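Bacterial leucyl aminopeptidase (Legionella pneumophila, PDB 6ESL) probably removes amino-terminal residues such as leucine from peptides as a secreted zinc aminopeptidase of family M28 that serves nutrient acquisition during infection of amoebas. Local coordinates at residues B[22-26]-B[72-76]; B[29-34]-B[63-69]; B[203-207]-B[386-391]; B[41-47]-B[91-95]. All blocks are in the same frame, centred on the assembly; numbering follows the deposited sequence.

Contact 1. Residues B[22-26]-B[72-76]; sequences EQLQV and FVNVS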
loop_
_atom_site.group_PDB
_atom_site.type_symbol
_atom_site.label_atom_id
_atom_site.label_comp_id
_atom_site.label_asym_id
_atom_site.label_seq_id
_atom_site.Cartn_x
_atom_site.Cartn_y
_atom_site.Cartn_z
ATOM N N GLU B 22 -22.130 -15.573 23.473
ATOM C CA GLU B 22 -21.138 -15.440 22.426
ATOM C C GLU B 22 -19.909 -14.713 22.929
ATOM O O GLU B 22 -19.958 -13.955 23.884
ATOM C CB GLU B 22 -21.724 -14.725 21.184
ATOM C CG GLU B 22 -23.035 -15.315 20.672
ATOM C CD GLU B 22 -23.504 -14.784 19.317
ATOM O OE1 GLU B 22 -24.508 -14.083 19.335
ATOM O OE2 GLU B 22 -22.937 -15.176 18.306
ATOM N N GLN B 23 -18.796 -15.046 22.371
ATOM C CA GLN B 23 -17.563 -14.408 22.649
ATOM C C GLN B 23 -17.142 -13.529 21.466
ATOM O O GLN B 23 -17.020 -13.975 20.273
ATOM C CB GLN B 23 -16.474 -15.398 22.981
ATOM C CG GLN B 23 -16.914 -16.295 24.207
ATOM C CD GLN B 23 -17.935 -17.398 23.842
ATOM O OE1 GLN B 23 -17.701 -18.079 22.825
ATOM N NE2 GLN B 23 -19.000 -17.472 24.510
ATOM N N LEU B 24 -16.819 -12.290 21.859
ATOM C CA LEU B 24 -16.392 -11.216 20.897
ATOM C C LEU B 24 -15.033 -10.703 21.234
ATOM O O LEU B 24 -14.766 -10.456 22.441
ATOM C CB LEU B 24 -17.389 -10.103 20.984
ATOM C CG LEU B 24 -18.844 -10.478 20.837
ATOM C CD1 LEU B 24 -19.714 -9.261 20.933
ATOM C CD2 LEU B 24 -19.038 -11.218 19.507
ATOM N N GLN B 25 -14.200 -10.542 20.212
ATOM C CA GLN B 25 -12.928 -9.858 20.312
ATOM C C GLN B 25 -13.176 -8.385 19.974
ATOM O O GLN B 25 -13.671 -8.106 18.877
ATOM C CB GLN B 25 -11.833 -10.416 19.476
ATOM C CG GLN B 25 -10.475 -9.813 19.758
ATOM C CD GLN B 25 -9.297 -10.598 19.127
ATOM O OE1 GLN B 25 -8.296 -10.012 18.698
ATOM N NE2 GLN B 25 -9.462 -11.912 19.009
ATOM N N VAL B 26 -12.907 -7.514 20.971
ATOM C CA VAL B 26 -13.257 -6.116 20.924
ATOM C C VAL B 26 -11.989 -5.241 21.112
ATOM O O VAL B 26 -11.214 -5.449 22.091
ATOM C CB VAL B 26 -14.300 -5.859 21.981
ATOM C CG1 VAL B 26 -14.879 -4.463 21.893
ATOM C CG2 VAL B 26 -15.491 -6.802 21.832
ATOM N N PHE B 72 -16.162 -5.441 15.885
ATOM C CA PHE B 72 -15.759 -6.613 16.720
ATOM C C PHE B 72 -15.726 -7.844 15.819
ATOM O O PHE B 72 -16.305 -7.859 14.730
ATOM C CB PHE B 72 -16.615 -6.729 17.918
ATOM C CG PHE B 72 -18.076 -6.914 17.611
ATOM C CD1 PHE B 72 -18.576 -8.163 17.195
ATOM C CD2 PHE B 72 -18.987 -5.895 17.810
ATOM C CE1 PHE B 72 -19.897 -8.354 16.913
ATOM C CE2 PHE B 72 -20.355 -6.098 17.554
ATOM C CZ PHE B 72 -20.777 -7.317 17.057
ATOM N N VAL B 73 -14.988 -8.863 16.302
ATOM C CA VAL B 73 -14.949 -10.161 15.609
ATOM C C VAL B 73 -15.565 -11.182 16.530
ATOM O O VAL B 73 -15.240 -11.225 17.716
ATOM C CB VAL B 73 -13.524 -10.502 15.169
ATOM C CG1 VAL B 73 -13.481 -11.947 14.591
ATOM C CG2 VAL B 73 -13.046 -9.515 14.124
ATOM N N ASN B 74 -16.530 -11.937 16.037
ATOM C CA ASN B 74 -17.151 -13.047 16.775
ATOM C C ASN B 74 -16.189 -14.207 16.802
ATOM O O ASN B 74 -15.824 -14.751 15.770
ATOM C CB ASN B 74 -18.482 -13.435 16.141
ATOM C CG ASN B 74 -19.359 -14.203 17.048
ATOM O OD1 ASN B 74 -18.850 -15.126 17.674
ATOM N ND2 ASN B 74 -20.617 -13.841 17.212
ATOM N N VAL B 75 -15.677 -14.531 17.993
ATOM C CA VAL B 75 -14.657 -15.634 18.118
ATOM C C VAL B 75 -15.286 -16.900 18.756
ATOM O O VAL B 75 -14.573 -17.798 19.164
ATOM C CB VAL B 75 -13.371 -15.166 18.858
ATOM C CG1 VAL B 75 -12.679 -14.105 18.053
ATOM C CG2 VAL B 75 -13.674 -14.748 20.326
ATOM N N SER B 76 -16.587 -16.959 18.897
ATOM C CA SER B 76 -17.220 -18.082 19.526
ATOM C C SER B 76 -16.829 -19.413 18.869
ATOM O O SER B 76 -16.551 -20.416 19.585
ATOM C CB SER B 76 -18.709 -17.975 19.458
ATOM O OG SER B 76 -19.243 -16.760 19.927
HETATM O O HOH W 1 -17.997 -20.532 22.018
#
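Glu22 reaches Asn74 across the edge of a four-stranded antiparallel sheet, where strand 73-74 is outermost beside 21-27. The extended Glu22 chain crosses the Asn74 side chain at about a right angle. Asn74 ND2, nearly in its own amide plane, donates to Glu22 OE2 at 2.9 Å, approaching from above the carboxylate. Tyr186 and Arg258 of the second subunit also bind this carboxylate, and Asn74 ND2 also bonds Arg258 O of that subunit, at the dimer interface. At Gln23 the backbone N donates to Ser76 OG (3.0 Å), and Gln23 O receives Val75 N at 2.7 Å. The Gln23 amide turns aside to Asp51 through NE2, while a water links its OE1 with Ser76 O. Leu24 forms a non-hydrogen-bonded pair with Asn74 and lays CD1 over one face of the Phe72 ring, toward its rim, a CH-pi contact 4.2 Å from the centroid. Gln25 and Val73 follow as a hydrogen-bonded pair, joined N to O in both directions. Val26 lies alongside Phe72, with CG2 against its CB. Beyond the strand the chain bends through an Asx turn: Asn74 OD1 takes Ser76 OG on a lone pair (2.8 Å) and Ser76 N in the carbonyl plane (3.2 Å).

Contact 2. Residues B[29-34]-B[63-69]; sequences CLAAKI and LADKVSC. Unlike the reference sequence in segment 63-69: Lys66 (reference Gln).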
loop_
_atom_site.group_PDB
_atom_site.type_symbol
_atom_site.label_atom_id
_atom_site.label_comp_id
_atom_site.label_asym_id
_atom_site.label_seq_id
_atom_site.Cartn_x
_atom_site.Cartn_y
_atom_site.Cartn_z
ATOM N N CYS B 29 -10.665 0.514 22.680
ATOM C CA CYS B 29 -11.382 1.782 22.557
ATOM C C CYS B 29 -12.867 1.559 22.636
ATOM O O CYS B 29 -13.545 2.278 23.279
ATOM C CB CYS B 29 -11.035 2.489 21.261
ATOM S SG CYS B 29 -11.346 1.593 19.687
ATOM N N LEU B 30 -13.363 0.497 21.974
ATOM C CA LEU B 30 -14.792 0.127 22.087
ATOM C C LEU B 30 -15.135 -0.535 23.402
ATOM O O LEU B 30 -16.200 -0.257 24.024
ATOM C CB LEU B 30 -15.122 -0.793 20.899
ATOM C CG LEU B 30 -16.587 -1.295 20.806
ATOM C CD1 LEU B 30 -17.658 -0.189 20.858
ATOM C CD2 LEU B 30 -16.685 -2.033 19.530
ATOM N N ALA B 31 -14.264 -1.434 23.856
ATOM C CA ALA B 31 -14.481 -2.141 25.140
ATOM C C ALA B 31 -14.719 -1.172 26.278
ATOM O O ALA B 31 -15.571 -1.416 27.132
ATOM C CB ALA B 31 -13.304 -3.061 25.472
ATOM N N ALA B 32 -13.993 -0.036 26.274
ATOM C CA ALA B 32 -14.176 0.961 27.314
ATOM C C ALA B 32 -15.617 1.512 27.418
ATOM O O ALA B 32 -15.999 1.917 28.477
ATOM C CB ALA B 32 -13.168 2.096 27.159
ATOM N N LYS B 33 -16.395 1.504 26.339
ATOM C CA LYS B 33 -17.719 2.092 26.331
ATOM C C LYS B 33 -18.843 1.085 26.522
ATOM O O LYS B 33 -19.988 1.474 26.619
ATOM C CB LYS B 33 -17.954 2.878 25.029
ATOM C CG LYS B 33 -16.874 3.933 24.651
ATOM C CD LYS B 33 -16.831 5.215 25.507
ATOM C CE LYS B 33 -18.064 6.147 25.352
ATOM N NZ LYS B 33 -18.315 7.129 26.490
ATOM N N ILE B 34 -18.522 -0.204 26.630
ATOM C CA ILE B 34 -19.575 -1.231 26.731
ATOM C C ILE B 34 -20.238 -1.159 28.066
ATOM O O ILE B 34 -19.556 -1.181 29.081
ATOM C CB ILE B 34 -19.014 -2.670 26.491
ATOM C CG1 ILE B 34 -18.545 -2.799 25.081
ATOM C CG2 ILE B 34 -20.094 -3.729 26.788
ATOM C CD1 ILE B 34 -17.742 -4.049 24.744
ATOM N N LEU B 63 -23.565 0.426 19.267
ATOM C CA LEU B 63 -22.527 1.104 19.990
ATOM C C LEU B 63 -21.294 1.321 19.141
ATOM O O LEU B 63 -20.804 2.444 19.128
ATOM C CB LEU B 63 -22.175 0.445 21.322
ATOM C CG LEU B 63 -21.097 1.134 22.157
ATOM C CD1 LEU B 63 -21.632 2.456 22.688
ATOM C CD2 LEU B 63 -20.647 0.214 23.341
ATOM N N ALA B 64 -20.811 0.294 18.448
ATOM C CA ALA B 64 -19.612 0.372 17.710
ATOM C C ALA B 64 -19.769 1.431 16.584
ATOM O O ALA B 64 -18.766 2.096 16.212
ATOM C CB ALA B 64 -19.218 -0.974 17.042
ATOM N N ASP B 65 -20.953 1.475 15.976
ATOM C CA ASP B 65 -21.240 2.414 14.860
ATOM C C ASP B 65 -21.048 3.841 15.399
ATOM O O ASP B 65 -20.266 4.585 14.805
ATOM C CB ASP B 65 -22.683 2.296 14.371
ATOM C CG ASP B 65 -22.973 0.943 13.562
ATOM O OD1 ASP B 65 -22.010 0.282 13.041
ATOM O OD2 ASP B 65 -24.186 0.600 13.455
ATOM N N LYS B 66 -21.610 4.115 16.577
ATOM C CA LYS B 66 -21.499 5.430 17.180
ATOM C C LYS B 66 -20.116 5.782 17.671
ATOM O O LYS B 66 -19.698 6.865 17.475
ATOM C CB LYS B 66 -22.507 5.646 18.306
ATOM C CG LYS B 66 -23.965 5.548 17.867
ATOM C CD LYS B 66 -24.450 6.616 16.855
ATOM C CE LYS B 66 -25.950 6.460 16.547
ATOM N NZ LYS B 66 -26.453 7.464 15.552
ATOM N N VAL B 67 -19.426 4.882 18.343
ATOM C CA VAL B 67 -18.115 5.145 18.901
ATOM C C VAL B 67 -17.077 5.332 17.805
ATOM O O VAL B 67 -16.131 6.096 17.993
ATOM C CB VAL B 67 -17.707 4.066 19.930
ATOM C CG1 VAL B 67 -16.183 4.158 20.246
ATOM C CG2 VAL B 67 -18.608 4.138 21.151
ATOM N N SER B 68 -17.272 4.708 16.639
ATOM C CA SER B 68 -16.490 4.990 15.485
ATOM C C SER B 68 -14.992 4.744 15.665
ATOM O O SER B 68 -14.171 5.474 15.069
ATOM C CB SER B 68 -16.775 6.468 15.066
ATOM O OG SER B 68 -16.287 6.707 13.787
ATOM N N CYS B 69 -14.589 3.718 16.435
ATOM C CA CYS B 69 -13.204 3.328 16.515
ATOM C C CYS B 69 -12.928 1.863 16.076
ATOM O O CYS B 69 -11.799 1.371 16.179
ATOM C CB CYS B 69 -12.773 3.578 17.960
ATOM S SG CYS B 69 -13.249 2.291 19.133
#
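Cys29 and Cys69 are joined by a disulfide, SG to SG 2.1 Å with chi3 at 98°, tying the short helix 28-31 to the residues just after helix 57-67. Both sulfurs sit between the backbone N and the carbonyl carbon (chi1 58° for Cys29, 81° for Cys69), and the two CB-SG bonds stand nearly at right angles about the S-S bond. Leu30 carries the apolar packing. Its CD2 rests on Ala64 CB at 3.7 Å, and its CD1 on Leu63 CG at 3.9 Å, the two leucine side chains overlapping as they run in opposing directions. Leu63 CD2 continues over the end of the turn, 3.6 Å from Lys33 O and 4.1 Å from Ile34 CG1. Lys33 lends its aliphatic part, CG lying 3.9 Å from Val67 CG2, before its bent chain leads the amine away. A type I turn from Ala31 to Ile34 sets these last residues in place. Ser68, with positive phi, breaks the helix and brings Cys69 round to the disulfide. Farther out, Ile34 packs on Ile50 of strand 47-53, and Asp65 OD2 hydrogen-bonds to His362 of the second subunit, so helix 57-67 touches helix 28-31 with Ala64 and that subunit with Asp65.

Contact 3. Residues B[203-207]-B[386-391]; sequences AIVIG and FAIELA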
loop_
_atom_site.group_PDB
_atom_site.type_symbol
_atom_site.label_atom_id
_atom_site.label_comp_id
_atom_site.label_asym_id
_atom_site.label_seq_id
_atom_site.Cartn_x
_atom_site.Cartn_y
_atom_site.Cartn_z
ATOM N N ALA B 203 10.045 17.006 11.352
ATOM C CA ALA B 203 10.441 17.577 10.055
ATOM C C ALA B 203 9.923 16.793 8.839
ATOM O O ALA B 203 9.514 15.626 8.958
ATOM C CB ALA B 203 11.941 17.669 9.970
ATOM N N ILE B 204 10.109 17.402 7.682
ATOM C CA ILE B 204 9.808 16.814 6.400
ATOM C C ILE B 204 11.150 16.693 5.713
ATOM O O ILE B 204 11.848 17.654 5.589
ATOM C CB ILE B 204 8.935 17.722 5.536
ATOM C CG1 ILE B 204 7.541 17.878 6.096
ATOM C CG2 ILE B 204 8.828 17.197 4.135
ATOM C CD1 ILE B 204 6.950 16.628 6.683
ATOM N N VAL B 205 11.499 15.520 5.231
ATOM C CA VAL B 205 12.786 15.315 4.606
ATOM C C VAL B 205 12.715 14.895 3.124
ATOM O O VAL B 205 11.959 14.042 2.801
ATOM C CB VAL B 205 13.570 14.240 5.357
ATOM C CG1 VAL B 205 14.886 13.955 4.710
ATOM C CG2 VAL B 205 13.682 14.517 6.832
ATOM N N ILE B 206 13.503 15.515 2.261
ATOM C CA ILE B 206 13.588 15.183 0.865
ATOM C C ILE B 206 15.010 14.842 0.562
ATOM O O ILE B 206 15.866 15.646 0.763
ATOM C CB ILE B 206 13.151 16.358 -0.012
ATOM C CG1 ILE B 206 11.692 16.683 0.187
ATOM C CG2 ILE B 206 13.379 16.073 -1.471
ATOM C CD1 ILE B 206 11.455 17.845 1.094
ATOM N N GLY B 207 15.257 13.668 0.010
ATOM C CA GLY B 207 16.606 13.218 -0.248
ATOM C C GLY B 207 16.903 12.673 -1.607
ATOM O O GLY B 207 15.977 12.336 -2.382
ATOM N N PHE B 386 5.180 17.744 -2.235
ATOM C CA PHE B 386 5.350 17.051 -0.997
ATOM C C PHE B 386 5.810 17.989 0.139
ATOM O O PHE B 386 5.238 18.015 1.212
ATOM C CB PHE B 386 6.431 15.947 -1.243
ATOM C CG PHE B 386 6.686 15.017 -0.112
ATOM C CD1 PHE B 386 5.928 13.836 0.002
ATOM C CD2 PHE B 386 7.722 15.230 0.793
ATOM C CE1 PHE B 386 6.175 12.915 1.042
ATOM C CE2 PHE B 386 7.970 14.312 1.831
ATOM C CZ PHE B 386 7.181 13.167 1.953
ATOM N N ALA B 387 6.807 18.817 -0.148
ATOM C CA ALA B 387 7.301 19.767 0.863
ATOM C C ALA B 387 6.192 20.722 1.289
ATOM O O ALA B 387 5.858 20.811 2.501
ATOM C CB ALA B 387 8.476 20.568 0.323
ATOM N N ILE B 388 5.595 21.381 0.316
ATOM C CA ILE B 388 4.629 22.433 0.651
ATOM C C ILE B 388 3.399 21.835 1.334
ATOM O O ILE B 388 2.980 22.344 2.360
ATOM C CB ILE B 388 4.284 23.305 -0.578
ATOM C CG1 ILE B 388 5.489 24.145 -1.008
ATOM C CG2 ILE B 388 3.070 24.172 -0.303
ATOM C CD1 ILE B 388 5.368 24.741 -2.380
ATOM N N GLU B 389 2.827 20.746 0.829
ATOM C CA GLU B 389 1.670 20.170 1.501
ATOM C C GLU B 389 1.958 19.741 2.931
ATOM O O GLU B 389 1.168 20.045 3.819
ATOM C CB GLU B 389 1.089 18.933 0.771
ATOM C CG GLU B 389 0.314 19.305 -0.490
ATOM C CD GLU B 389 -1.102 19.862 -0.190
ATOM O OE1 GLU B 389 -1.571 19.680 0.983
ATOM O OE2 GLU B 389 -1.703 20.498 -1.130
ATOM N N LEU B 390 3.061 19.008 3.150
ATOM C CA LEU B 390 3.255 18.401 4.457
ATOM C C LEU B 390 3.851 19.392 5.491
ATOM O O LEU B 390 3.583 19.286 6.692
ATOM C CB LEU B 390 4.103 17.150 4.332
ATOM C CG LEU B 390 3.445 16.025 3.481
ATOM C CD1 LEU B 390 4.350 14.834 3.389
ATOM C CD2 LEU B 390 2.110 15.602 4.033
ATOM N N ALA B 391 4.641 20.344 5.019
ATOM C CA ALA B 391 5.303 21.309 5.903
ATOM C C ALA B 391 4.353 22.426 6.291
ATOM O O ALA B 391 4.639 23.148 7.249
ATOM C CB ALA B 391 6.563 21.872 5.258
#
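Ile204 holds CG1 anti to its carbonyl carbon (chi1 -68°) and CG2 anti to the backbone N, a split that sends its two branches to different residues of segment 386-391, the last turns of helix 373-391. Phe386 answers with CG anti to its own N (chi1 -175°), which extends the ring from the helix toward the strand. Ile204 CG2 then meets the ring at CE2, 3.8 Å away, the two side chains crossing at a slant. The other branch passes across Leu390 at about a right angle, with CD1 3.7 Å from Leu390 CB, and its CG1 lies 4.2 Å from Ala391 CB. Two residues on, Ile206 adds a looser layer: CD1 comes to 4.1 Å from Ala387 CB and CG1 to 4.3 Å from Phe386 CD2. Within the helix, Leu390 CD1 sits over the rim of one face of the Phe386 ring, 3.5 Å above its plane. No hydrogen bond crosses, and every touching residue is buried, so apolar packing alone joins the two segments. Leu308 and Leu312 of helix 306-320 and Val281 of strand 277-282 complete the surroundings of Phe386. The axes of segments 203-207 and 386-391 run nearly antiparallel (170°), 8.9 Å apart at closest approach. This is the C-terminal helix laid against the central mixed sheet of the alpha/beta M28 peptidase fold, on a strand that continues to the zinc ligand His209.

Contact 4. Residues B[41-47]-B[91-95]; sequences LAENKEF and AQKLL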
loop_
_atom_site.group_PDB
_atom_site.type_symbol
_atom_site.label_atom_id
_atom_site.label_comp_id
_atom_site.label_asym_id
_atom_site.label_seq_id
_atom_site.Cartn_x
_atom_site.Cartn_y
_atom_site.Cartn_z
ATOM N N LEU B 41 -12.796 -12.349 29.329
ATOM C CA LEU B 41 -12.199 -13.678 29.293
ATOM C C LEU B 41 -10.694 -13.586 29.145
ATOM O O LEU B 41 -9.965 -14.516 29.537
ATOM C CB LEU B 41 -12.775 -14.528 28.132
ATOM C CG LEU B 41 -14.279 -14.828 28.259
ATOM C CD1 LEU B 41 -14.696 -15.575 27.021
ATOM C CD2 LEU B 41 -14.690 -15.580 29.496
ATOM N N ALA B 42 -10.226 -12.535 28.502
ATOM C CA ALA B 42 -8.832 -12.323 28.272
ATOM C C ALA B 42 -8.657 -10.892 27.789
ATOM O O ALA B 42 -9.594 -10.308 27.278
ATOM C CB ALA B 42 -8.327 -13.285 27.175
ATOM N N GLU B 43 -7.473 -10.353 27.973
ATOM C CA GLU B 43 -7.143 -9.058 27.460
ATOM C C GLU B 43 -5.691 -8.792 27.335
ATOM O O GLU B 43 -4.871 -9.360 28.010
ATOM C CB GLU B 43 -7.852 -7.928 28.171
ATOM C CG GLU B 43 -7.446 -7.620 29.575
ATOM C CD GLU B 43 -8.112 -6.360 30.066
ATOM O OE1 GLU B 43 -7.716 -5.256 29.626
ATOM O OE2 GLU B 43 -9.024 -6.480 30.873
ATOM N N ASN B 44 -5.390 -7.901 26.432
ATOM C CA ASN B 44 -4.052 -7.461 26.194
ATOM C C ASN B 44 -4.059 -5.982 25.946
ATOM O O ASN B 44 -5.036 -5.320 26.159
ATOM C CB ASN B 44 -3.303 -8.302 25.155
ATOM C CG ASN B 44 -3.845 -8.164 23.759
ATOM O OD1 ASN B 44 -4.618 -7.294 23.473
ATOM N ND2 ASN B 44 -3.405 -9.027 22.886
ATOM N N LYS B 45 -2.949 -5.446 25.507
ATOM C CA LYS B 45 -2.856 -4.026 25.298
ATOM C C LYS B 45 -3.878 -3.476 24.310
ATOM O O LYS B 45 -4.390 -2.414 24.506
ATOM C CB LYS B 45 -1.448 -3.701 24.829
ATOM C CG LYS B 45 -0.357 -3.925 25.839
ATOM C CD LYS B 45 1.017 -3.602 25.290
ATOM C CE LYS B 45 2.129 -3.803 26.316
ATOM N NZ LYS B 45 3.500 -3.524 25.825
ATOM N N GLU B 46 -4.154 -4.193 23.241
ATOM C CA GLU B 46 -5.097 -3.728 22.251
ATOM C C GLU B 46 -6.540 -4.243 22.240
ATOM O O GLU B 46 -7.402 -3.617 21.689
ATOM C CB GLU B 46 -4.501 -4.060 20.901
ATOM C CG GLU B 46 -3.226 -3.317 20.596
ATOM C CD GLU B 46 -3.393 -1.805 20.639
ATOM O OE1 GLU B 46 -4.418 -1.297 20.175
ATOM O OE2 GLU B 46 -2.494 -1.122 21.142
ATOM N N PHE B 47 -6.792 -5.327 22.929
ATOM C CA PHE B 47 -8.068 -6.077 22.816
ATOM C C PHE B 47 -8.503 -6.679 24.104
ATOM O O PHE B 47 -7.663 -7.070 24.973
ATOM C CB PHE B 47 -8.028 -7.281 21.816
ATOM C CG PHE B 47 -7.706 -6.936 20.414
ATOM C CD1 PHE B 47 -8.671 -6.413 19.578
ATOM C CD2 PHE B 47 -6.439 -7.168 19.908
ATOM C CE1 PHE B 47 -8.369 -6.074 18.284
ATOM C CE2 PHE B 47 -6.106 -6.854 18.599
ATOM C CZ PHE B 47 -7.091 -6.283 17.770
ATOM N N ALA B 91 -9.247 -18.379 24.869
ATOM C CA ALA B 91 -9.377 -16.918 24.691
ATOM C C ALA B 91 -8.025 -16.235 24.877
ATOM O O ALA B 91 -7.590 -15.558 23.945
ATOM C CB ALA B 91 -10.472 -16.335 25.574
ATOM N N GLN B 92 -7.314 -16.472 26.005
ATOM C CA GLN B 92 -5.937 -15.898 26.186
ATOM C C GLN B 92 -4.942 -16.353 25.090
ATOM O O GLN B 92 -4.103 -15.560 24.567
ATOM C CB GLN B 92 -5.381 -16.202 27.624
ATOM C CG GLN B 92 -5.557 -15.101 28.731
ATOM C CD GLN B 92 -4.700 -13.810 28.428
ATOM O OE1 GLN B 92 -3.514 -13.896 28.078
ATOM N NE2 GLN B 92 -5.307 -12.634 28.559
ATOM N N LYS B 93 -5.048 -17.623 24.713
ATOM C CA LYS B 93 -4.183 -18.158 23.641
ATOM C C LYS B 93 -4.473 -17.505 22.299
ATOM O O LYS B 93 -3.553 -17.222 21.524
ATOM C CB LYS B 93 -4.312 -19.691 23.526
ATOM C CG LYS B 93 -3.764 -20.455 24.740
ATOM C CD LYS B 93 -3.902 -21.984 24.660
ATOM C CE LYS B 93 -3.297 -22.664 25.920
ATOM N NZ LYS B 93 -3.454 -24.133 25.850
ATOM N N LEU B 94 -5.757 -17.249 22.044
ATOM C CA LEU B 94 -6.171 -16.552 20.835
ATOM C C LEU B 94 -5.552 -15.187 20.742
ATOM O O LEU B 94 -5.073 -14.818 19.699
ATOM C CB LEU B 94 -7.691 -16.464 20.776
ATOM C CG LEU B 94 -8.274 -16.152 19.414
ATOM C CD1 LEU B 94 -7.777 -17.081 18.298
ATOM C CD2 LEU B 94 -9.775 -16.278 19.624
ATOM N N LEU B 95 -5.473 -14.471 21.865
ATOM C CA LEU B 95 -4.785 -13.191 21.851
ATOM C C LEU B 95 -3.257 -13.207 21.657
ATOM O O LEU B 95 -2.736 -12.138 21.457
ATOM C CB LEU B 95 -5.188 -12.346 23.081
ATOM C CG LEU B 95 -6.634 -11.848 23.138
ATOM C CD1 LEU B 95 -6.831 -10.919 24.301
ATOM C CD2 LEU B 95 -7.011 -11.075 21.855
#
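Ala42 points its CB at helix 88-94, where Gln92 folds round it with Ala91 beside it. The Gln92 chain, with chi1 off its staggered values (-96°) and a bend at chi2 (-67°), passes over the methyl, with CG 3.7 Å and NE2 3.4 Å from Ala42 CB. This brings the amide to the strand backbone, where NE2 gives a weak hydrogen bond to Glu43 O at 3.3 Å. Ala91 CB lies between Leu41 CB (3.9 Å) and Ala42 CB (4.1 Å), so the two alanines bring their methyls together, with Leu41 CB beside them. Leu95 supplies the larger apolar surface. Its branches part, CD1 lying on Glu43 CA at 3.7 Å and CD2 on Phe47 CB at 3.9 Å, while its side chain runs at a slant to Asn44. The turn that follows, 44-47, is shaped by Asn44, whose CG stands between N and carbonyl carbon (chi1 68°); its OD1 takes Phe47 N at 3.0 Å in an Asx motif. A classic beta bulge sets Leu41 and Ala42 opposite Ile49 of strand 47-53. Ile49 also touches Ala91 and Leu95, and Leu95 reaches Gln25 of strand 21-27, so the end of helix 88-94 packs against the sheet formed by these strands and 39-43.

Contacts 1, 2 and 4 belong to the N-terminal region, whereas contact 3 lies in the peptidase domain, its centre 35 to 42 Å from theirs. Contacts 1 and 4 share the four-stranded sheet and touch through Gln25, Leu95 and Phe47, with centres 11 Å apart. Contact 2 touches contact 1 where Val26 meets Ala31 and Ile34, and its centre is 18 Å from that of contact 4. Along the chain the segments of contact 2 fall between those of contact 1, and contact 4 alternates with both, interlocking the small region; contact 3 follows after all have closed. Contacts 1, 2 and 4 all reach the second subunit, so this region takes part in the dimer.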